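Local structure of WGR domain-containing protein (Bacteroides fragilis, 2RA8) at residues A[226-231]-A[240-245]; A[80-85]-A[146-151]; A[14-19]-A[58-63]. The protein is of unknown function, but joins an N-terminal WGR domain, a module often found in nucleic-acid-associated proteins, to a leucine-rich-repeat domain. All blocks are in the same frame, centred on the assembly; numbering follows the deposited sequence.

Contact 1: residues A[226-231]-A[240-245]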
ATOM      1  N   LEU A 226       3.459 -20.003   6.517  1.00 22.82           N
ATOM      2  CA  LEU A 226       4.383 -20.252   5.423  1.00 22.84           C
ATOM      3  C   LEU A 226       3.756 -19.924   4.100  1.00 15.76           C
ATOM      4  O   LEU A 226       2.663 -20.404   3.791  1.00 24.42           O
ATOM      5  CB  LEU A 226       4.801 -21.730   5.393  1.00 21.57           C
ATOM      6  CG  LEU A 226       5.492 -22.336   6.623  1.00 24.33           C
ATOM      7  CD1 LEU A 226       5.666 -23.838   6.413  1.00 25.01           C
ATOM      8  CD2 LEU A 226       6.842 -21.659   6.862  1.00 18.50           C
ATOM      9  N   TYR A 227       4.431 -19.092   3.315  1.00 14.81           N
ATOM     10  CA  TYR A 227       3.949 -18.746   1.975  1.00 18.25           C
ATOM     11  C   TYR A 227       4.478 -19.817   1.029  1.00 17.77           C
ATOM     12  O   TYR A 227       5.689 -20.057   0.968  1.00 23.64           O
ATOM     13  CB  TYR A 227       4.481 -17.364   1.540  1.00 13.70           C
ATOM     14  CG  TYR A 227       3.717 -16.192   2.115  1.00 33.57           C
ATOM     15  CD1 TYR A 227       3.555 -16.044   3.495  1.00 15.69           C
ATOM     16  CD2 TYR A 227       3.145 -15.235   1.276  1.00 23.94           C
ATOM     17  CE1 TYR A 227       2.833 -14.976   4.025  1.00 22.51           C
ATOM     18  CE2 TYR A 227       2.426 -14.163   1.789  1.00 15.06           C
ATOM     19  CZ  TYR A 227       2.273 -14.045   3.160  1.00 36.47           C
ATOM     20  OH  TYR A 227       1.531 -13.011   3.664  1.00 26.67           O
ATOM     21  N   VAL A 228       3.578 -20.473   0.297  1.00 26.22           N
ATOM     22  CA  VAL A 228       3.972 -21.528  -0.634  1.00 24.01           C
ATOM     23  C   VAL A 228       4.620 -20.985  -1.884  1.00 28.60           C
ATOM     24  O   VAL A 228       5.676 -21.459  -2.308  1.00 31.80           O
ATOM     25  CB  VAL A 228       2.758 -22.382  -1.058  1.00 24.84           C
ATOM     26  CG1 VAL A 228       3.211 -23.497  -2.007  1.00 18.49           C
ATOM     27  CG2 VAL A 228       2.085 -22.974   0.170  1.00 23.12           C
ATOM     28  N   GLY A 229       3.985 -19.991  -2.493  1.00 22.78           N
ATOM     29  CA  GLY A 229       4.537 -19.416  -3.706  1.00 23.85           C
ATOM     30  C   GLY A 229       4.379 -20.373  -4.876  1.00 23.77           C
ATOM     31  O   GLY A 229       3.669 -21.370  -4.770  1.00 20.90           O
ATOM     32  N   VAL A 230       5.055 -20.096  -5.987  1.00 31.32           N
ATOM     33  CA  VAL A 230       4.923 -20.948  -7.167  1.00 31.05           C
ATOM     34  C   VAL A 230       6.189 -21.651  -7.610  1.00 33.85           C
ATOM     35  O   VAL A 230       7.292 -21.317  -7.173  1.00 27.93           O
ATOM     36  CB  VAL A 230       4.359 -20.133  -8.349  1.00 19.53           C
ATOM     37  CG1 VAL A 230       2.905 -19.775  -8.082  1.00 32.90           C
ATOM     38  CG2 VAL A 230       5.179 -18.866  -8.540  1.00 20.58           C
ATOM     39  N   GLU A 231       6.027 -22.634  -8.493  1.00 29.99           N
ATOM     40  CA  GLU A 231       7.155 -23.404  -9.003  1.00 38.11           C
ATOM     41  C   GLU A 231       8.184 -22.583  -9.736  1.00 39.11           C
ATOM     42  O   GLU A 231       9.372 -22.885  -9.684  1.00 33.01           O
ATOM     43  CB  GLU A 231       6.663 -24.529  -9.920  1.00 28.58           C
ATOM     44  CG  GLU A 231       5.948 -25.654  -9.178  1.00 51.36           C
ATOM     45  CD  GLU A 231       5.649 -26.852 -10.066  1.00 52.57           C
ATOM     46  OE1 GLU A 231       6.586 -27.356 -10.721  1.00 70.69           O
ATOM     47  OE2 GLU A 231       4.481 -27.296 -10.102  1.00 36.28           O
ATOM     48  N   ASN A 240       2.400 -32.260  -0.620  1.00 29.86           N
ATOM     49  CA  ASN A 240       2.359 -33.227   0.476  1.00 31.17           C
ATOM     50  C   ASN A 240       3.428 -33.006   1.510  1.00 29.89           C
ATOM     51  O   ASN A 240       3.382 -33.581   2.604  1.00 32.12           O
ATOM     52  CB  ASN A 240       2.449 -34.664  -0.066  1.00 36.13           C
ATOM     53  CG  ASN A 240       1.164 -35.110  -0.752  1.00 44.19           C
ATOM     54  OD1 ASN A 240       0.071 -34.949  -0.211  1.00 41.29           O
ATOM     55  ND2 ASN A 240       1.294 -35.680  -1.942  1.00 31.24           N
ATOM     56  N   VAL A 241       4.388 -32.155   1.175  1.00 27.62           N
ATOM     57  CA  VAL A 241       5.494 -31.846   2.067  1.00 38.98           C
ATOM     58  C   VAL A 241       5.015 -31.152   3.324  1.00 36.25           C
ATOM     59  O   VAL A 241       5.570 -31.347   4.410  1.00 35.68           O
ATOM     60  CB  VAL A 241       6.527 -30.950   1.339  1.00 40.02           C
ATOM     61  CG1 VAL A 241       5.892 -29.624   0.974  1.00 36.85           C
ATOM     62  CG2 VAL A 241       7.751 -30.747   2.206  1.00 48.22           C
ATOM     63  N   PHE A 242       3.964 -30.351   3.187  1.00 28.03           N
ATOM     64  CA  PHE A 242       3.418 -29.607   4.314  1.00 16.33           C
ATOM     65  C   PHE A 242       2.606 -30.456   5.280  1.00 21.49           C
ATOM     66  O   PHE A 242       2.521 -30.155   6.473  1.00 20.44           O
ATOM     67  CB  PHE A 242       2.543 -28.461   3.794  1.00 19.13           C
ATOM     68  CG  PHE A 242       3.277 -27.485   2.918  1.00 14.08           C
ATOM     69  CD1 PHE A 242       4.295 -26.690   3.435  1.00 17.82           C
ATOM     70  CD2 PHE A 242       2.944 -27.353   1.579  1.00 23.14           C
ATOM     71  CE1 PHE A 242       4.966 -25.777   2.622  1.00 23.50           C
ATOM     72  CE2 PHE A 242       3.606 -26.448   0.769  1.00 14.06           C
ATOM     73  CZ  PHE A 242       4.620 -25.658   1.293  1.00 24.59           C
ATOM     74  N   ARG A 243       2.037 -31.545   4.774  1.00 20.66           N
ATOM     75  CA  ARG A 243       1.190 -32.400   5.586  1.00 14.47           C
ATOM     76  C   ARG A 243       1.703 -32.773   6.964  1.00 21.48           C
ATOM     77  O   ARG A 243       0.968 -32.670   7.940  1.00 30.88           O
ATOM     78  CB  ARG A 243       0.809 -33.668   4.791  1.00 25.06           C
ATOM     79  CG  ARG A 243      -0.130 -33.395   3.602  1.00 33.37           C
ATOM     80  CD  ARG A 243      -0.614 -34.691   2.926  1.00 22.59           C
ATOM     81  NE  ARG A 243      -2.071 -34.705   2.767  1.00 38.42           N
ATOM     82  CZ  ARG A 243      -2.726 -34.216   1.718  1.00 38.92           C
ATOM     83  NH1 ARG A 243      -2.061 -33.670   0.709  1.00 44.16           N
ATOM     84  NH2 ARG A 243      -4.050 -34.263   1.681  1.00 48.69           N
ATOM     85  N   PRO A 244       2.965 -33.212   7.082  1.00 24.56           N
ATOM     86  CA  PRO A 244       3.459 -33.572   8.420  1.00 29.74           C
ATOM     87  C   PRO A 244       3.429 -32.453   9.448  1.00 29.62           C
ATOM     88  O   PRO A 244       3.501 -32.713  10.653  1.00 28.32           O
ATOM     89  CB  PRO A 244       4.875 -34.066   8.143  1.00 31.62           C
ATOM     90  CG  PRO A 244       4.752 -34.672   6.774  1.00 35.72           C
ATOM     91  CD  PRO A 244       3.919 -33.635   6.042  1.00 28.74           C
ATOM     92  N   LEU A 245       3.320 -31.206   8.980  1.00 26.27           N
ATOM     93  CA  LEU A 245       3.262 -30.038   9.868  1.00 22.55           C
ATOM     94  C   LEU A 245       1.973 -29.996  10.650  1.00 27.47           C
ATOM     95  O   LEU A 245       1.912 -29.437  11.744  1.00 24.89           O
ATOM     96  CB  LEU A 245       3.372 -28.738   9.060  1.00 15.70           C
ATOM     97  CG  LEU A 245       4.697 -28.444   8.365  1.00 18.75           C
ATOM     98  CD1 LEU A 245       4.494 -27.367   7.305  1.00 14.63           C
ATOM     99  CD2 LEU A 245       5.717 -27.992   9.395  1.00 26.65           C
TER

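Contact 2: residues A[80-85]-A[146-151]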
ATOM      1  N   ALA A  80      11.639  -0.948  18.644  1.00 13.97           N
ATOM      2  CA  ALA A  80      11.723  -1.675  17.386  1.00 15.50           C
ATOM      3  C   ALA A  80      12.351  -0.767  16.380  1.00 16.94           C
ATOM      4  O   ALA A  80      12.106   0.441  16.386  1.00 20.35           O
ATOM      5  CB  ALA A  80      10.325  -2.101  16.904  1.00 17.32           C
ATOM      6  N   LYS A  81      13.176  -1.320  15.505  1.00 20.33           N
ATOM      7  CA  LYS A  81      13.794  -0.483  14.507  1.00 21.18           C
ATOM      8  C   LYS A  81      14.181  -1.257  13.286  1.00 28.45           C
ATOM      9  O   LYS A  81      14.408  -2.466  13.342  1.00 20.81           O
ATOM     10  CB  LYS A  81      15.020   0.223  15.106  1.00 29.31           C
ATOM     11  CG  LYS A  81      15.458   1.464  14.334  1.00 31.32           C
ATOM     12  CD  LYS A  81      16.579   2.193  15.058  1.00 31.12           C
ATOM     13  CE  LYS A  81      16.965   3.474  14.336  1.00 47.77           C
ATOM     14  NZ  LYS A  81      18.086   4.193  15.016  1.00 32.71           N
ATOM     15  N   LYS A  82      14.237  -0.551  12.164  1.00 17.72           N
ATOM     16  CA  LYS A  82      14.612  -1.138  10.889  1.00 28.73           C
ATOM     17  C   LYS A  82      15.922  -0.542  10.431  1.00 25.80           C
ATOM     18  O   LYS A  82      16.090   0.676  10.432  1.00 25.08           O
ATOM     19  CB  LYS A  82      13.535  -0.846   9.840  1.00 21.63           C
ATOM     20  CG  LYS A  82      13.866  -1.353   8.447  1.00 30.36           C
ATOM     21  CD  LYS A  82      12.711  -1.090   7.499  1.00 27.81           C
ATOM     22  CE  LYS A  82      13.011  -1.581   6.087  1.00 15.98           C
ATOM     23  NZ  LYS A  82      11.793  -1.455   5.254  1.00 20.98           N
ATOM     24  N   TYR A  83      16.861  -1.398  10.049  1.00 26.15           N
ATOM     25  CA  TYR A  83      18.149  -0.937   9.564  1.00 32.64           C
ATOM     26  C   TYR A  83      18.250  -1.297   8.118  1.00 26.98           C
ATOM     27  O   TYR A  83      18.150  -2.470   7.745  1.00 17.83           O
ATOM     28  CB  TYR A  83      19.296  -1.586  10.331  1.00 36.79           C
ATOM     29  CG  TYR A  83      19.326  -1.217  11.788  1.00 27.10           C
ATOM     30  CD1 TYR A  83      18.617  -1.961  12.728  1.00 27.87           C
ATOM     31  CD2 TYR A  83      20.061  -0.123  12.228  1.00 29.35           C
ATOM     32  CE1 TYR A  83      18.644  -1.624  14.075  1.00 25.94           C
ATOM     33  CE2 TYR A  83      20.097   0.223  13.576  1.00 43.24           C
ATOM     34  CZ  TYR A  83      19.388  -0.535  14.487  1.00 24.60           C
ATOM     35  OH  TYR A  83      19.428  -0.215  15.814  1.00 33.24           O
ATOM     36  N   ALA A  84      18.442  -0.282   7.287  1.00 29.69           N
ATOM     37  CA  ALA A  84      18.535  -0.487   5.857  1.00 32.46           C
ATOM     38  C   ALA A  84      19.523   0.440   5.219  1.00 37.27           C
ATOM     39  O   ALA A  84      19.698   1.568   5.665  1.00 38.21           O
ATOM     40  CB  ALA A  84      17.163  -0.300   5.225  1.00 28.87           C
ATOM     41  N   LEU A  85      20.183  -0.043   4.173  1.00 29.27           N
ATOM     42  CA  LEU A  85      21.155   0.757   3.439  1.00 29.28           C
ATOM     43  C   LEU A  85      20.498   1.341   2.225  1.00 24.89           C
ATOM     44  O   LEU A  85      19.851   0.627   1.463  1.00 32.67           O
ATOM     45  CB  LEU A  85      22.344  -0.093   2.961  1.00 29.93           C
ATOM     46  CG  LEU A  85      23.603  -0.254   3.823  1.00 42.01           C
ATOM     47  CD1 LEU A  85      24.600  -1.137   3.081  1.00 54.40           C
ATOM     48  CD2 LEU A  85      24.227   1.101   4.115  1.00 13.75           C
ATOM     49  N   TRP A 146      13.767 -10.545   9.221  1.00 13.44           N
ATOM     50  CA  TRP A 146      14.892 -10.629   8.295  1.00 19.30           C
ATOM     51  C   TRP A 146      14.479 -10.579   6.835  1.00 16.58           C
ATOM     52  O   TRP A 146      13.767 -11.465   6.360  1.00 23.01           O
ATOM     53  CB  TRP A 146      15.659 -11.941   8.572  1.00 13.30           C
ATOM     54  CG  TRP A 146      16.952 -12.073   7.825  1.00 19.97           C
ATOM     55  CD1 TRP A 146      17.112 -12.403   6.507  1.00 19.62           C
ATOM     56  CD2 TRP A 146      18.264 -11.842   8.347  1.00 26.14           C
ATOM     57  NE1 TRP A 146      18.445 -12.394   6.177  1.00 27.63           N
ATOM     58  CE2 TRP A 146      19.175 -12.056   7.285  1.00 30.14           C
ATOM     59  CE3 TRP A 146      18.757 -11.479   9.604  1.00 15.61           C
ATOM     60  CZ2 TRP A 146      20.559 -11.915   7.450  1.00 21.68           C
ATOM     61  CZ3 TRP A 146      20.136 -11.341   9.771  1.00 20.00           C
ATOM     62  CH2 TRP A 146      21.020 -11.562   8.695  1.00 22.58           C
ATOM     63  N   GLY A 147      14.921  -9.548   6.118  1.00 20.41           N
ATOM     64  CA  GLY A 147      14.591  -9.440   4.705  1.00 19.90           C
ATOM     65  C   GLY A 147      13.423  -8.533   4.335  1.00 23.06           C
ATOM     66  O   GLY A 147      12.698  -8.811   3.384  1.00 25.88           O
ATOM     67  N   ASP A 148      13.237  -7.444   5.074  1.00 19.41           N
ATOM     68  CA  ASP A 148      12.139  -6.536   4.788  1.00 19.85           C
ATOM     69  C   ASP A 148      12.508  -5.695   3.588  1.00 18.11           C
ATOM     70  O   ASP A 148      12.827  -4.508   3.704  1.00 18.78           O
ATOM     71  CB  ASP A 148      11.847  -5.668   6.006  1.00 22.49           C
ATOM     72  CG  ASP A 148      10.620  -4.788   5.823  1.00 22.17           C
ATOM     73  OD1 ASP A 148       9.738  -5.146   5.021  1.00 31.58           O
ATOM     74  OD2 ASP A 148      10.532  -3.746   6.502  1.00 24.84           O
ATOM     75  N   ILE A 149      12.464  -6.352   2.431  1.00 25.01           N
ATOM     76  CA  ILE A 149      12.796  -5.776   1.128  1.00 25.11           C
ATOM     77  C   ILE A 149      11.539  -5.635   0.299  1.00 29.13           C
ATOM     78  O   ILE A 149      10.912  -6.636  -0.053  1.00 24.66           O
ATOM     79  CB  ILE A 149      13.741  -6.710   0.335  1.00 19.74           C
ATOM     80  CG1 ILE A 149      14.841  -7.257   1.247  1.00 21.38           C
ATOM     81  CG2 ILE A 149      14.279  -5.979  -0.893  1.00 19.37           C
ATOM     82  CD1 ILE A 149      15.649  -6.216   1.942  1.00 32.54           C
ATOM     83  N   ASP A 150      11.179  -4.404  -0.041  1.00 32.51           N
ATOM     84  CA  ASP A 150       9.981  -4.143  -0.835  1.00 39.39           C
ATOM     85  C   ASP A 150      10.131  -4.439  -2.306  1.00 39.56           C
ATOM     86  O   ASP A 150      11.241  -4.501  -2.836  1.00 42.39           O
ATOM     87  CB  ASP A 150       9.541  -2.686  -0.660  1.00 43.54           C
ATOM     88  CG  ASP A 150       8.774  -2.458   0.632  1.00 61.60           C
ATOM     89  OD1 ASP A 150       9.273  -2.852   1.709  1.00 54.64           O
ATOM     90  OD2 ASP A 150       7.667  -1.882   0.570  1.00 84.99           O
ATOM     91  N   PHE A 151       8.990  -4.610  -2.969  1.00 38.09           N
ATOM     92  CA  PHE A 151       8.922  -4.909  -4.399  1.00 40.19           C
ATOM     93  C   PHE A 151       9.783  -3.984  -5.233  1.00 35.58           C
ATOM     94  O   PHE A 151      10.524  -4.444  -6.096  1.00 27.68           O
ATOM     95  CB  PHE A 151       7.466  -4.810  -4.879  1.00 46.72           C
ATOM     96  CG  PHE A 151       7.229  -5.380  -6.247  1.00 66.14           C
ATOM     97  CD1 PHE A 151       7.174  -6.755  -6.445  1.00 65.85           C
ATOM     98  CD2 PHE A 151       7.033  -4.540  -7.338  1.00 73.71           C
ATOM     99  CE1 PHE A 151       6.925  -7.278  -7.706  1.00 68.42           C
ATOM    100  CE2 PHE A 151       6.784  -5.063  -8.601  1.00 69.81           C
ATOM    101  CZ  PHE A 151       6.730  -6.429  -8.781  1.00 65.26           C
TER

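Contact 3: residues A[14-19]-A[58-63]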
ATOM      1  N   LYS A  14       3.884   3.386  18.652  1.00 23.80           N
ATOM      2  CA  LYS A  14       3.141   4.602  18.917  1.00 21.96           C
ATOM      3  C   LYS A  14       2.057   4.547  19.958  1.00 27.01           C
ATOM      4  O   LYS A  14       1.692   3.472  20.445  1.00 17.49           O
ATOM      5  CB  LYS A  14       2.563   5.139  17.595  1.00 22.06           C
ATOM      6  CG  LYS A  14       2.084   4.081  16.631  1.00 19.66           C
ATOM      7  CD  LYS A  14       1.694   4.708  15.287  1.00 21.32           C
ATOM      8  CE  LYS A  14       1.400   3.653  14.230  1.00 54.76           C
ATOM      9  NZ  LYS A  14       0.291   2.752  14.638  1.00 65.50           N
ATOM     10  N   PHE A  15       1.562   5.734  20.317  1.00 25.65           N
ATOM     11  CA  PHE A  15       0.495   5.891  21.300  1.00 28.33           C
ATOM     12  C   PHE A  15      -0.618   6.720  20.723  1.00 26.12           C
ATOM     13  O   PHE A  15      -0.428   7.494  19.774  1.00 19.05           O
ATOM     14  CB  PHE A  15       0.992   6.588  22.586  1.00 22.74           C
ATOM     15  CG  PHE A  15       1.282   8.055  22.407  1.00 22.95           C
ATOM     16  CD1 PHE A  15       2.463   8.477  21.804  1.00 17.81           C
ATOM     17  CD2 PHE A  15       0.354   9.013  22.799  1.00 21.17           C
ATOM     18  CE1 PHE A  15       2.711   9.831  21.589  1.00 25.24           C
ATOM     19  CE2 PHE A  15       0.598  10.373  22.585  1.00 16.12           C
ATOM     20  CZ  PHE A  15       1.779  10.776  21.978  1.00 22.26           C
ATOM     21  N   TRP A  16      -1.792   6.569  21.324  1.00 24.09           N
ATOM     22  CA  TRP A  16      -2.986   7.285  20.918  1.00 17.81           C
ATOM     23  C   TRP A  16      -3.770   7.484  22.188  1.00 28.54           C
ATOM     24  O   TRP A  16      -4.024   6.523  22.915  1.00 20.56           O
ATOM     25  CB  TRP A  16      -3.786   6.434  19.915  1.00 16.65           C
ATOM     26  CG  TRP A  16      -5.075   7.042  19.432  1.00 22.81           C
ATOM     27  CD1 TRP A  16      -5.240   7.899  18.376  1.00 26.03           C
ATOM     28  CD2 TRP A  16      -6.378   6.822  19.984  1.00 14.16           C
ATOM     29  NE1 TRP A  16      -6.573   8.225  18.235  1.00 20.37           N
ATOM     30  CE2 TRP A  16      -7.290   7.581  19.205  1.00 19.33           C
ATOM     31  CE3 TRP A  16      -6.863   6.056  21.053  1.00 13.01           C
ATOM     32  CZ2 TRP A  16      -8.664   7.594  19.470  1.00 21.25           C
ATOM     33  CZ3 TRP A  16      -8.236   6.069  21.318  1.00 14.06           C
ATOM     34  CH2 TRP A  16      -9.121   6.837  20.523  1.00 16.98           C
ATOM     35  N   SER A  17      -4.122   8.728  22.495  1.00 24.79           N
ATOM     36  CA  SER A  17      -4.900   9.005  23.697  1.00 22.51           C
ATOM     37  C   SER A  17      -6.123   9.805  23.347  1.00 24.11           C
ATOM     38  O   SER A  17      -6.129  10.570  22.372  1.00 23.51           O
ATOM     39  CB  SER A  17      -4.061   9.751  24.752  1.00 19.58           C
ATOM     40  OG  SER A  17      -3.824  11.102  24.403  1.00 23.85           O
ATOM     41  N   ILE A  18      -7.183   9.614  24.124  1.00 24.78           N
ATOM     42  CA  ILE A  18      -8.425  10.328  23.885  1.00 23.31           C
ATOM     43  C   ILE A  18      -9.022  10.825  25.169  1.00 25.68           C
ATOM     44  O   ILE A  18      -8.940  10.172  26.215  1.00 22.23           O
ATOM     45  CB  ILE A  18      -9.445   9.433  23.116  1.00 24.34           C
ATOM     46  CG1 ILE A  18     -10.667  10.262  22.717  1.00 14.00           C
ATOM     47  CG2 ILE A  18      -9.841   8.228  23.970  1.00 24.55           C
ATOM     48  CD1 ILE A  18     -11.596   9.560  21.724  1.00 14.73           C
ATOM     49  N   ASP A  19      -9.620  12.008  25.100  1.00 16.65           N
ATOM     50  CA  ASP A  19     -10.228  12.633  26.268  1.00 16.78           C
ATOM     51  C   ASP A  19     -11.405  13.439  25.821  1.00 25.88           C
ATOM     52  O   ASP A  19     -11.339  14.098  24.779  1.00 27.75           O
ATOM     53  CB  ASP A  19      -9.204  13.548  26.955  1.00 13.94           C
ATOM     54  CG  ASP A  19      -9.646  14.000  28.342  1.00 30.27           C
ATOM     55  OD1 ASP A  19     -10.431  13.283  28.998  1.00 35.84           O
ATOM     56  OD2 ASP A  19      -9.186  15.073  28.784  1.00 43.94           O
ATOM     57  N   ALA A  58     -13.184   1.916  20.362  1.00 17.20           N
ATOM     58  CA  ALA A  58     -13.479   0.564  19.880  1.00 30.62           C
ATOM     59  C   ALA A  58     -12.654   0.240  18.665  1.00 28.36           C
ATOM     60  O   ALA A  58     -12.127  -0.871  18.527  1.00 32.90           O
ATOM     61  CB  ALA A  58     -14.969   0.432  19.547  1.00 32.17           C
ATOM     62  N   GLU A  59     -12.541   1.215  17.771  1.00 31.50           N
ATOM     63  CA  GLU A  59     -11.779   1.053  16.539  1.00 28.34           C
ATOM     64  C   GLU A  59     -10.301   0.824  16.803  1.00 30.09           C
ATOM     65  O   GLU A  59      -9.667  -0.019  16.160  1.00 32.31           O
ATOM     66  CB  GLU A  59     -11.951   2.297  15.670  1.00 30.79           C
ATOM     67  CG  GLU A  59     -11.287   2.222  14.314  1.00 37.79           C
ATOM     68  CD  GLU A  59     -11.347   3.552  13.582  1.00 59.02           C
ATOM     69  OE1 GLU A  59     -12.406   4.211  13.644  1.00 50.82           O
ATOM     70  OE2 GLU A  59     -10.343   3.933  12.944  1.00 78.23           O
ATOM     71  N   LYS A  60      -9.742   1.577  17.743  1.00 22.41           N
ATOM     72  CA  LYS A  60      -8.325   1.450  18.079  1.00 26.66           C
ATOM     73  C   LYS A  60      -8.008   0.106  18.695  1.00 20.58           C
ATOM     74  O   LYS A  60      -7.030  -0.540  18.319  1.00 27.06           O
ATOM     75  CB  LYS A  60      -7.893   2.573  19.045  1.00 19.88           C
ATOM     76  CG  LYS A  60      -7.820   3.975  18.407  1.00 15.91           C
ATOM     77  CD  LYS A  60      -6.693   4.054  17.373  1.00 25.17           C
ATOM     78  CE  LYS A  60      -6.827   5.284  16.472  1.00 20.25           C
ATOM     79  NZ  LYS A  60      -5.899   5.201  15.308  1.00 27.04           N
ATOM     80  N   THR A  61      -8.834  -0.335  19.638  1.00 26.27           N
ATOM     81  CA  THR A  61      -8.586  -1.618  20.285  1.00 25.44           C
ATOM     82  C   THR A  61      -8.745  -2.745  19.299  1.00 28.29           C
ATOM     83  O   THR A  61      -8.054  -3.762  19.394  1.00 34.83           O
ATOM     84  CB  THR A  61      -9.532  -1.850  21.490  1.00 22.41           C
ATOM     85  OG1 THR A  61     -10.897  -1.750  21.060  1.00 23.50           O
ATOM     86  CG2 THR A  61      -9.257  -0.825  22.593  1.00 27.14           C
ATOM     87  N   LYS A  62      -9.640  -2.573  18.330  1.00 26.74           N
ATOM     88  CA  LYS A  62      -9.851  -3.609  17.335  1.00 34.30           C
ATOM     89  C   LYS A  62      -8.623  -3.704  16.474  1.00 31.68           C
ATOM     90  O   LYS A  62      -8.318  -4.765  15.927  1.00 34.95           O
ATOM     91  CB  LYS A  62     -11.075  -3.301  16.450  1.00 32.68           C
ATOM     92  CG  LYS A  62     -11.473  -4.468  15.543  1.00 39.05           C
ATOM     93  CD  LYS A  62     -12.659  -4.155  14.633  1.00 43.91           C
ATOM     94  CE  LYS A  62     -12.269  -3.241  13.477  1.00 55.63           C
ATOM     95  NZ  LYS A  62     -13.376  -3.076  12.490  1.00 60.76           N
ATOM     96  N   LYS A  63      -7.898  -2.596  16.354  1.00 29.43           N
ATOM     97  CA  LYS A  63      -6.691  -2.576  15.535  1.00 31.55           C
ATOM     98  C   LYS A  63      -5.470  -3.043  16.280  1.00 31.12           C
ATOM     99  O   LYS A  63      -4.376  -3.073  15.723  1.00 43.91           O
ATOM    100  CB  LYS A  63      -6.434  -1.173  14.976  1.00 27.92           C
ATOM    101  CG  LYS A  63      -7.468  -0.712  13.960  1.00 48.34           C
ATOM    102  CD  LYS A  63      -7.131   0.669  13.417  1.00 59.66           C
ATOM    103  CE  LYS A  63      -8.201   1.156  12.448  1.00 68.13           C
ATOM    104  NZ  LYS A  63      -8.366   0.237  11.286  1.00 65.56           N
TER

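Contact 1: residues A[226-231]-A[240-245]
In the leucine-rich-repeat part of the protein, a strand of the long parallel sheet runs out into a loop, and that loop folds back so that Leu226 meets Leu245 and, more loosely, Phe242, while Val228 meets Phe242. Leu226 lies in strand 223-227 and Val228 follows close after; the other two belong to a helical turn before the next strand, in which residues 243-245 form a short 3-10 segment held by Leu245 N to Phe242 O (2.8 Å). Leu226 and Leu245 reach toward one another tip to tip, CD1 of Leu226 lying 3.8 Å from CD1 of Leu245. Beside them Phe242 points its ring at the strand end, its CG anti to the carbonyl carbon (chi1 -60°). Val228 comes obliquely at the CE2-CZ end of that ring, both branches on the side away from Val241: CG2 comes to 3.8 Å from Phe242 CE2, and CG1 to 4.1 Å from the same atom. Leu226 CD1 stays 4.3 Å from Phe242 CE1. Within the loop, Val241 CG1 lies 3.7 Å above the centre of one ring face, and Leu245 CD1 stands at the ring's edge. Further apolar cover comes from Ile259 of strand 256-260 and from Val210 and Leu214 of helix 207-215. A branched valine suits the end of a flat ring, while the longer leucines bridge the wider gap between strand and loop. With all four touching residues buried and only carbon meeting carbon, the contact implies cohesion by dispersion and exclusion of water, with no polar group to satisfy across it.

Contact 2: residues A[80-85]-A[146-151]
Lys82 leaves strand 80-83 with its CB directed at Asp148, and from there the side chain runs straight out: CG is anti to the backbone N (chi1 177°) and every later torsion is also close to 180°. The methylene chain begins to meet the aspartate at CD, which lies 3.6 Å from Asp148 OD2. CE comes closer, 3.3 Å from the same OD2, and is also 3.8 Å from the backbone O of Asp148. At the tip, NZ makes a salt bridge and hydrogen bond to Asp148 OD2 of 2.9 Å. The ammonium approaches from above the carboxylate, 66° out of its plane, and the two side chains cross at about a right angle. Strand 80-83 is an outermost strand of the parallel sheet of the repeat domain, and Asp148 follows strand 143-146, two places further in; the lysine therefore spans strand 111-114, where Thr113 touches both side chains. Asp148 is held at the centre of an inverse gamma turn, closed by Ile149 N to Gly147 O at 2.6 Å. A second acid, Asp150, brings OD1 to 4.6 Å from Lys82 NZ, beyond a salt bridge but probably still adding to the negative field around the ammonium.

Contact 3: residues A[14-19]-A[58-63]
Ala58 O, near the end of helix 46-62, accepts two bonds: the helical one from Lys62 N at 3.0 Å and a side-chain one from Thr61 OG1 at 2.9 Å, both from the same face of the carbonyl plane. The hydroxyl sits 40° out of that plane; by turning back onto the helix, the exposed Thr61 pairs its polar group with a carbonyl of the preceding turn. Lys60, next to Thr61, faces the sheet and makes the contact with Trp16 of strand 13-21. The lysine is bent at its second torsion (chi2 -67°), which lays it across one face of the indole. CG stands over the six-membered ring, 3.4 Å from the centroid of that Trp16 ring and 8° off its normal, a CH-pi contact. Further along, CE lies over the pyrrole side, 3.4 Å from Trp16 NE1. Lys60 NZ then reaches 4.4 Å from the centroid of the Trp16 five-membered ring, a cation-pi interaction over the face. Lysine suits this partly exposed position because its methylenes cover the aromatic face while its charge can probably stay near solvent. Leu56 of the helix, Val27 and Tyr29 of strand 24-31, and Tyr65 add to the tryptophan's surroundings. A helix packed on one face of an antiparallel sheet, here with Trp16 between them, is the construction of this WGR domain.

From the N terminus, contact 3 comes first: it brings strand 13-21 and the end of helix 46-62 together within the WGR domain, closing a loop of 38 residues that contains strands 24-31 and 37-42 and most of the helix. The chain then enters the repeat domain, where contact 2 joins its first parallel strand to the loop after strand 143-146 and encloses 60 residues. Contact 1 follows with a short closure of eight residues after strand 223-227. The three stand in series, with no nesting or crossing. Contacts 1 and 2 reach the same parallel sheet, their centres 25 Å apart, whereas contacts 1 and 3 lie on opposite sides of the chain's centre.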